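Local structure of dinoflagellate luciferase (1VPR) at residues M47-K52 against F58-E63; E94-E99 against F300-K305; D101-L106 against F287-T292. The protein catalyses, through each of three homologous domains of which this is the third, the oxidation of the open tetrapyrrole dinoflagellate luciferin by oxygen, emitting blue light. All blocks are in the same frame, centred on the assembly; numbering follows the deposited sequence.

Contact 1: residues M47-K52 against F58-E63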
# COMPACT_ATOMS: atom_id res chain seq x y z
N MSE A 47 -15.27 -18.22 8.14
CA MSE A 47 -16.01 -17.61 7.04
C MSE A 47 -16.04 -18.56 5.86
O MSE A 47 -15.24 -19.49 5.78
CB MSE A 47 -15.36 -16.30 6.61
CG MSE A 47 -14.15 -16.48 5.70
SE MSE A 47 -13.48 -14.77 5.13
CE MSE A 47 -14.52 -14.51 3.52
N GLU A 48 -16.94 -18.31 4.92
CA GLU A 48 -17.03 -19.18 3.75
C GLU A 48 -17.10 -18.35 2.48
O GLU A 48 -17.86 -17.38 2.39
CB GLU A 48 -18.27 -20.07 3.87
CG GLU A 48 -18.48 -20.99 2.69
CD GLU A 48 -19.59 -21.99 2.94
OE1 GLU A 48 -19.97 -22.69 1.98
OE2 GLU A 48 -20.06 -22.09 4.09
N VAL A 49 -16.31 -18.76 1.48
CA VAL A 49 -16.25 -18.08 0.19
C VAL A 49 -16.54 -19.06 -0.93
O VAL A 49 -15.83 -20.06 -1.09
CB VAL A 49 -14.84 -17.48 -0.09
CG1 VAL A 49 -14.88 -16.66 -1.37
CG2 VAL A 49 -14.37 -16.64 1.08
N GLY A 50 -17.59 -18.77 -1.70
CA GLY A 50 -17.96 -19.62 -2.81
C GLY A 50 -17.80 -21.10 -2.55
O GLY A 50 -17.14 -21.81 -3.32
N GLY A 51 -18.39 -21.59 -1.45
CA GLY A 51 -18.28 -23.00 -1.16
C GLY A 51 -17.19 -23.42 -0.18
O GLY A 51 -17.44 -24.24 0.70
N LYS A 52 -15.99 -22.87 -0.33
CA LYS A 52 -14.89 -23.21 0.57
C LYS A 52 -15.05 -22.48 1.88
O LYS A 52 -15.21 -21.25 1.90
CB LYS A 52 -13.54 -22.86 -0.06
N PHE A 58 -8.39 -14.97 8.89
CA PHE A 58 -6.95 -14.91 8.71
C PHE A 58 -6.51 -15.96 7.70
O PHE A 58 -5.60 -15.71 6.91
CB PHE A 58 -6.21 -15.13 10.03
CG PHE A 58 -6.28 -13.94 10.97
CD1 PHE A 58 -6.96 -14.03 12.17
CD2 PHE A 58 -5.64 -12.75 10.64
CE1 PHE A 58 -7.01 -12.95 13.05
CE2 PHE A 58 -5.68 -11.65 11.50
CZ PHE A 58 -6.36 -11.75 12.71
N HIS A 59 -7.14 -17.14 7.73
CA HIS A 59 -6.80 -18.19 6.79
C HIS A 59 -7.14 -17.77 5.36
O HIS A 59 -6.47 -18.18 4.41
CB HIS A 59 -7.54 -19.49 7.12
CG HIS A 59 -7.02 -20.17 8.34
ND1 HIS A 59 -7.21 -19.68 9.61
CD2 HIS A 59 -6.23 -21.27 8.48
CE1 HIS A 59 -6.57 -20.43 10.48
NE2 HIS A 59 -5.96 -21.41 9.81
N TYR A 60 -8.19 -16.96 5.22
CA TYR A 60 -8.58 -16.48 3.90
C TYR A 60 -7.51 -15.50 3.42
O TYR A 60 -7.06 -15.54 2.27
CB TYR A 60 -9.93 -15.78 3.97
CG TYR A 60 -10.34 -15.12 2.67
CD1 TYR A 60 -10.70 -15.88 1.55
CD2 TYR A 60 -10.40 -13.72 2.57
CE1 TYR A 60 -11.12 -15.26 0.37
CE2 TYR A 60 -10.82 -13.09 1.39
CZ TYR A 60 -11.17 -13.86 0.30
OH TYR A 60 -11.57 -13.23 -0.86
N LEU A 61 -7.11 -14.60 4.31
CA LEU A 61 -6.09 -13.61 3.97
C LEU A 61 -4.78 -14.31 3.59
O LEU A 61 -4.10 -13.89 2.65
CB LEU A 61 -5.85 -12.67 5.16
CG LEU A 61 -7.01 -11.76 5.55
CD1 LEU A 61 -6.52 -10.79 6.62
CD2 LEU A 61 -7.53 -11.00 4.32
N LEU A 62 -4.42 -15.38 4.29
CA LEU A 62 -3.20 -16.09 3.96
C LEU A 62 -3.24 -16.58 2.54
O LEU A 62 -2.26 -16.47 1.80
CB LEU A 62 -2.95 -17.27 4.89
CG LEU A 62 -2.17 -16.98 6.16
CD1 LEU A 62 -1.86 -18.31 6.85
CD2 LEU A 62 -0.85 -16.26 5.82
N GLU A 63 -4.38 -17.13 2.13
CA GLU A 63 -4.48 -17.61 0.77
C GLU A 63 -4.49 -16.44 -0.22
O GLU A 63 -3.96 -16.55 -1.31
CB GLU A 63 -5.73 -18.46 0.59
CG GLU A 63 -5.79 -19.18 -0.73
CD GLU A 63 -7.00 -20.09 -0.82
OE1 GLU A 63 -8.00 -19.71 -1.47
OE2 GLU A 63 -6.96 -21.17 -0.20

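Contact 2: residues E94-E99 against F300-K305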
# COMPACT_ATOMS: atom_id res chain seq x y z
N GLU A 94 18.95 -9.66 6.71
CA GLU A 94 19.16 -9.56 8.16
C GLU A 94 20.10 -8.39 8.46
O GLU A 94 19.86 -7.60 9.37
CB GLU A 94 19.74 -10.86 8.68
N LYS A 95 21.17 -8.25 7.68
CA LYS A 95 22.12 -7.16 7.90
C LYS A 95 21.46 -5.80 7.64
O LYS A 95 21.66 -4.85 8.41
CB LYS A 95 23.36 -7.36 7.01
CG LYS A 95 24.42 -6.26 7.13
CD LYS A 95 25.73 -6.71 6.46
CE LYS A 95 26.68 -5.53 6.27
NZ LYS A 95 26.76 -4.70 7.51
N LEU A 96 20.66 -5.70 6.58
CA LEU A 96 19.97 -4.45 6.28
C LEU A 96 18.98 -4.08 7.40
O LEU A 96 18.82 -2.90 7.75
CB LEU A 96 19.18 -4.57 4.96
CG LEU A 96 19.97 -4.68 3.66
CD1 LEU A 96 19.00 -4.92 2.49
CD2 LEU A 96 20.77 -3.39 3.43
N LEU A 97 18.32 -5.08 7.96
CA LEU A 97 17.36 -4.86 9.04
C LEU A 97 18.05 -4.20 10.23
O LEU A 97 17.55 -3.20 10.79
CB LEU A 97 16.76 -6.19 9.48
CG LEU A 97 15.31 -6.46 9.15
CD1 LEU A 97 14.90 -7.82 9.72
CD2 LEU A 97 14.44 -5.35 9.74
N LYS A 98 19.18 -4.77 10.62
CA LYS A 98 19.98 -4.27 11.73
C LYS A 98 20.51 -2.88 11.40
O LYS A 98 20.55 -2.01 12.25
CB LYS A 98 21.12 -5.23 12.01
N GLU A 99 20.92 -2.67 10.16
CA GLU A 99 21.42 -1.36 9.77
C GLU A 99 20.29 -0.33 9.78
O GLU A 99 20.52 0.85 10.04
CB GLU A 99 22.04 -1.41 8.37
CG GLU A 99 23.34 -2.18 8.31
CD GLU A 99 23.91 -2.27 6.92
OE1 GLU A 99 24.99 -2.89 6.76
OE2 GLU A 99 23.30 -1.73 5.97
N PHE A 300 9.49 -1.59 9.18
CA PHE A 300 10.20 -1.78 7.92
C PHE A 300 9.73 -2.96 7.07
O PHE A 300 9.37 -4.02 7.60
CB PHE A 300 11.71 -1.98 8.16
CG PHE A 300 12.40 -0.81 8.80
CD1 PHE A 300 12.60 -0.78 10.19
CD2 PHE A 300 12.83 0.26 8.03
CE1 PHE A 300 13.21 0.31 10.78
CE2 PHE A 300 13.44 1.36 8.62
CZ PHE A 300 13.63 1.39 10.00
N VAL A 301 9.72 -2.76 5.75
CA VAL A 301 9.37 -3.83 4.81
C VAL A 301 10.54 -3.80 3.83
O VAL A 301 10.95 -2.72 3.38
CB VAL A 301 8.03 -3.55 4.04
CG1 VAL A 301 7.78 -4.68 3.03
CG2 VAL A 301 6.87 -3.49 5.02
N PHE A 302 11.11 -4.97 3.53
CA PHE A 302 12.21 -5.05 2.56
C PHE A 302 11.79 -5.91 1.39
O PHE A 302 11.15 -6.96 1.58
CB PHE A 302 13.48 -5.67 3.17
CG PHE A 302 14.20 -4.76 4.14
CD1 PHE A 302 13.78 -4.65 5.46
CD2 PHE A 302 15.29 -4.01 3.71
CE1 PHE A 302 14.44 -3.81 6.34
CE2 PHE A 302 15.96 -3.17 4.59
CZ PHE A 302 15.53 -3.07 5.91
N TYR A 303 12.17 -5.48 0.18
CA TYR A 303 11.87 -6.20 -1.06
C TYR A 303 13.15 -6.32 -1.86
O TYR A 303 14.03 -5.44 -1.78
CB TYR A 303 10.90 -5.43 -1.96
CG TYR A 303 9.65 -4.86 -1.29
CD1 TYR A 303 9.69 -3.62 -0.63
CD2 TYR A 303 8.44 -5.50 -1.40
CE1 TYR A 303 8.51 -3.05 -0.10
CE2 TYR A 303 7.26 -4.94 -0.89
CZ TYR A 303 7.31 -3.71 -0.25
OH TYR A 303 6.13 -3.14 0.20
N VAL A 304 13.26 -7.39 -2.63
CA VAL A 304 14.43 -7.55 -3.50
C VAL A 304 13.90 -7.50 -4.94
O VAL A 304 12.83 -8.05 -5.24
CB VAL A 304 15.19 -8.88 -3.22
CG1 VAL A 304 14.28 -10.10 -3.47
CG2 VAL A 304 16.43 -8.94 -4.11
N LYS A 305 14.61 -6.82 -5.83
CA LYS A 305 14.15 -6.70 -7.21
C LYS A 305 14.43 -7.98 -8.01
O LYS A 305 15.59 -8.38 -8.20
CB LYS A 305 14.81 -5.50 -7.88
CG LYS A 305 13.96 -4.95 -9.00
CD LYS A 305 14.66 -3.87 -9.79
CE LYS A 305 13.67 -3.25 -10.75
NZ LYS A 305 14.29 -2.12 -11.51

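Contact 3: residues D101-L106 against F287-T292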
# COMPACT_ATOMS: atom_id res chain seq x y z
N ASP A 101 18.00 0.15 11.97
CA ASP A 101 17.77 0.80 13.27
C ASP A 101 18.69 1.97 13.59
O ASP A 101 18.33 2.83 14.40
CB ASP A 101 17.88 -0.21 14.41
CG ASP A 101 16.81 -1.26 14.34
OD1 ASP A 101 15.61 -0.88 14.27
OD2 ASP A 101 17.16 -2.45 14.34
N SER A 102 19.85 2.03 12.93
CA SER A 102 20.82 3.11 13.16
C SER A 102 20.82 4.13 12.04
O SER A 102 21.56 5.12 12.10
CB SER A 102 22.23 2.54 13.26
OG SER A 102 22.23 1.42 14.12
N ASP A 103 19.99 3.91 11.03
CA ASP A 103 19.94 4.81 9.88
C ASP A 103 19.38 6.18 10.25
O ASP A 103 18.23 6.31 10.65
CB ASP A 103 19.09 4.21 8.76
CG ASP A 103 19.31 4.90 7.42
OD1 ASP A 103 19.72 6.09 7.40
OD2 ASP A 103 19.06 4.26 6.36
N ARG A 104 20.19 7.22 10.09
CA ARG A 104 19.77 8.57 10.43
C ARG A 104 19.44 9.39 9.19
O ARG A 104 19.36 10.62 9.26
CB ARG A 104 20.86 9.28 11.26
CG ARG A 104 21.25 8.54 12.56
CD ARG A 104 20.05 8.21 13.43
NE ARG A 104 20.43 7.37 14.56
CZ ARG A 104 19.60 6.57 15.23
NH1 ARG A 104 18.32 6.49 14.89
NH2 ARG A 104 20.06 5.83 16.24
N THR A 105 19.25 8.73 8.05
CA THR A 105 18.94 9.46 6.82
C THR A 105 17.46 9.36 6.46
O THR A 105 17.08 9.68 5.34
CB THR A 105 19.75 8.92 5.60
OG1 THR A 105 19.32 7.59 5.31
CG2 THR A 105 21.28 8.90 5.90
N LEU A 106 16.63 8.91 7.39
CA LEU A 106 15.20 8.76 7.11
C LEU A 106 14.46 10.08 6.91
O LEU A 106 14.86 11.12 7.45
CB LEU A 106 14.51 7.99 8.23
CG LEU A 106 14.90 6.53 8.24
CD1 LEU A 106 14.42 5.94 9.55
CD2 LEU A 106 14.26 5.82 7.06
N PHE A 287 17.73 -3.65 -3.80
CA PHE A 287 16.73 -3.82 -2.77
C PHE A 287 15.91 -2.55 -2.61
O PHE A 287 16.31 -1.47 -3.04
CB PHE A 287 17.38 -4.13 -1.40
CG PHE A 287 17.83 -5.56 -1.23
CD1 PHE A 287 18.96 -6.04 -1.89
CD2 PHE A 287 17.12 -6.42 -0.41
CE1 PHE A 287 19.38 -7.35 -1.72
CE2 PHE A 287 17.53 -7.74 -0.24
CZ PHE A 287 18.65 -8.20 -0.89
N MSE A 288 14.75 -2.70 -1.98
CA MSE A 288 13.91 -1.56 -1.71
C MSE A 288 13.56 -1.65 -0.24
O MSE A 288 13.12 -2.70 0.22
CB MSE A 288 12.61 -1.58 -2.54
CG MSE A 288 11.60 -0.57 -2.02
SE MSE A 288 9.98 -0.42 -3.08
CE MSE A 288 10.65 0.71 -4.37
N ARG A 289 13.75 -0.56 0.49
CA ARG A 289 13.38 -0.56 1.88
C ARG A 289 12.23 0.41 2.08
O ARG A 289 12.31 1.57 1.70
CB ARG A 289 14.54 -0.16 2.81
CG ARG A 289 14.12 -0.21 4.29
CD ARG A 289 15.20 0.38 5.23
NE ARG A 289 15.38 1.82 5.01
CZ ARG A 289 16.46 2.51 5.40
NH1 ARG A 289 16.55 3.81 5.17
NH2 ARG A 289 17.46 1.89 6.03
N GLN A 290 11.16 -0.09 2.66
CA GLN A 290 9.98 0.71 2.96
C GLN A 290 9.98 0.96 4.47
O GLN A 290 10.11 0.02 5.25
CB GLN A 290 8.73 -0.08 2.57
CG GLN A 290 7.40 0.57 2.85
CD GLN A 290 6.26 -0.28 2.35
OE1 GLN A 290 6.17 -0.59 1.16
NE2 GLN A 290 5.37 -0.67 3.27
N ALA A 291 9.84 2.22 4.89
CA ALA A 291 9.84 2.53 6.31
C ALA A 291 8.61 3.39 6.60
O ALA A 291 8.49 4.50 6.08
CB ALA A 291 11.14 3.30 6.68
N THR A 292 7.72 2.86 7.44
CA THR A 292 6.49 3.54 7.82
C THR A 292 6.49 3.87 9.30
O THR A 292 6.80 3.02 10.13
CB THR A 292 5.28 2.66 7.55
OG1 THR A 292 5.34 2.18 6.20
CG2 THR A 292 3.99 3.46 7.73

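Contact 1: residues M47-K52 against F58-E63
A Met-aromatic contact between Met-47, present as selenomethionine, and Tyr-60 fastens a small beta hairpin to helix 57-65 in the helical bundle domain of the luciferase. Met-47 and Val-49, two residues apart on strand 47-49, both reach the phenol. The terminal CE of Met-47 hangs over the middle of one ring face, 4.3 Å from the centroid of Tyr-60 and only 10° off the normal, a CH-pi arrangement. Its selenium, SE, lies obliquely to the same ring, 3.9 Å from CB of Tyr-60. A long, flexible, polarisable chain suits this place, since the bend at its third torsion (chi3 -90°) turns the methyl in over the ring. The Tyr-60 hydroxyl is hydrogen-bonded to NE2 of His-34 and accepts from ND2 of Asn-28, which anchors the far end of the phenol, and Phe-54 of the partner strand meets the ring edge to face. The hairpin closes through a type I' turn from Val-49 to Lys-52, where Gly-51 has no CB to collide with the preceding carbonyl oxygen. Val-49 crosses the phenol at about a right angle, its CG2 coming obliquely to 3.6 Å from CE1 of Tyr-60.

Contact 2: residues E94-E99 against F300-K305
Phe-302 presses its ring against two consecutive leucines of helix 87-100. Both leucines lie on the same side of the ring plane and approach it obliquely, Leu-96 towards CE2 and CD2, Leu-97 towards CE1. CB of Leu-96 stands 3.5 Å from CE2 of Phe-302, and CD1 of Leu-96 4.0 Å from CD2 of Phe-302. CD2 of Leu-97 lies 3.7 Å from CE1 of Phe-302. Between them CZ of Phe-302 rests 3.8 Å from the carbonyl O of Leu-96, against the backbone of the helix itself. CG anti to the carbonyl carbon (chi1 -73°) directs the ring at the helix, and the length of the aromatic group spans the distance. Replacing Phe-302 by an alanine is likely to open a gap beneath the helix and leave Leu-96 and Leu-97 without their common partner on this strand. The strand, 297-307, belongs to the large antiparallel sheet of the calycin-type beta barrel, and the helix lies across one face of it. Other strands of the sheet complete the surroundings: Leu-96 also packs on Phe-280 and Val-282 of strand 271-282, two strands over, and Arg-289 of the adjacent strand 285-294 touches Phe-302. On the other flank Leu-97 touches Ser-169 of strand 163-169, and backbone hydrogen bonds tie Phe-302 to Val-168 and Ser-169.

Contact 3: residues D101-L106 against F287-T292
An Asx turn in the loop between helices 87-100 and 107-111 presents the carboxylate of Asp-103 to Arg-289, which rises from strand 285-294 of the barrel sheet. The two oxygens of Asp-103 divide the work. OD2 takes both terminal nitrogens of the guanidinium, NH1 of Arg-289 at 2.8 Å and NH2 of Arg-289 at 2.9 Å. This is an end-on grip on a single atom, with both bonds bent. OD2 sits in the guanidinium plane, yet the carboxylate is turned 61° from that plane: NH2 finds the anti lone pair, while NH1 arrives from above the carboxylate plane. OD1 makes the turn, accepting the backbone N of Thr-105 at 2.8 Å from its anti side and the hydroxyl OG1 of Thr-105 at 2.6 Å from its syn side, both somewhat tilted from the carboxylate plane. Aspartate fits because its short side chain can both fold back on its own loop and reach outward, and threonine because it adds a hydroxyl donor beside its amide. Arg-289 leaves the strand fully extended before a bend at its third torsion (chi3 65°) swings the guanidinium to the loop. Beside the ion pair, CD2 of Leu-106 lies 3.6 Å from NH1 of Arg-289 and 4.0 Å from CB of Ala-291, where the small alanine lets the leucine come close to the sheet. Arg-278 bonds to the hydroxyl of Thr-105 and makes only a long, weak ion pair with OD2 of Asp-103. With four donors fixing its rotation, the carboxylate of Asp-103 probably stays ionised, and together with the more distant Glu-276 it would help offset the closeness of the two arginines.

In the fold
Contacts 2 and 3 are neighbours, their centres about 8 Å apart, because strands 285-294 and 297-307 lie side by side in the barrel sheet. CE2 of Phe-302 rests 3.5 Å from CG of Arg-289, so the ring under the helix also flanks the arginine chain that reaches the loop. Towards the other side of the sheet, OH of Tyr-303 lies 2.7 Å from OE1 of Gln-290, a probable hydrogen bond facing what is likely the barrel interior, where the tetrapyrrole would be expected to bind. Contact 3 is nested in the loop that contact 2 closes. Contact 1 stands apart in the helical bundle domain, its centre about 30 Å from that of contact 2 and about 34 Å from that of contact 3.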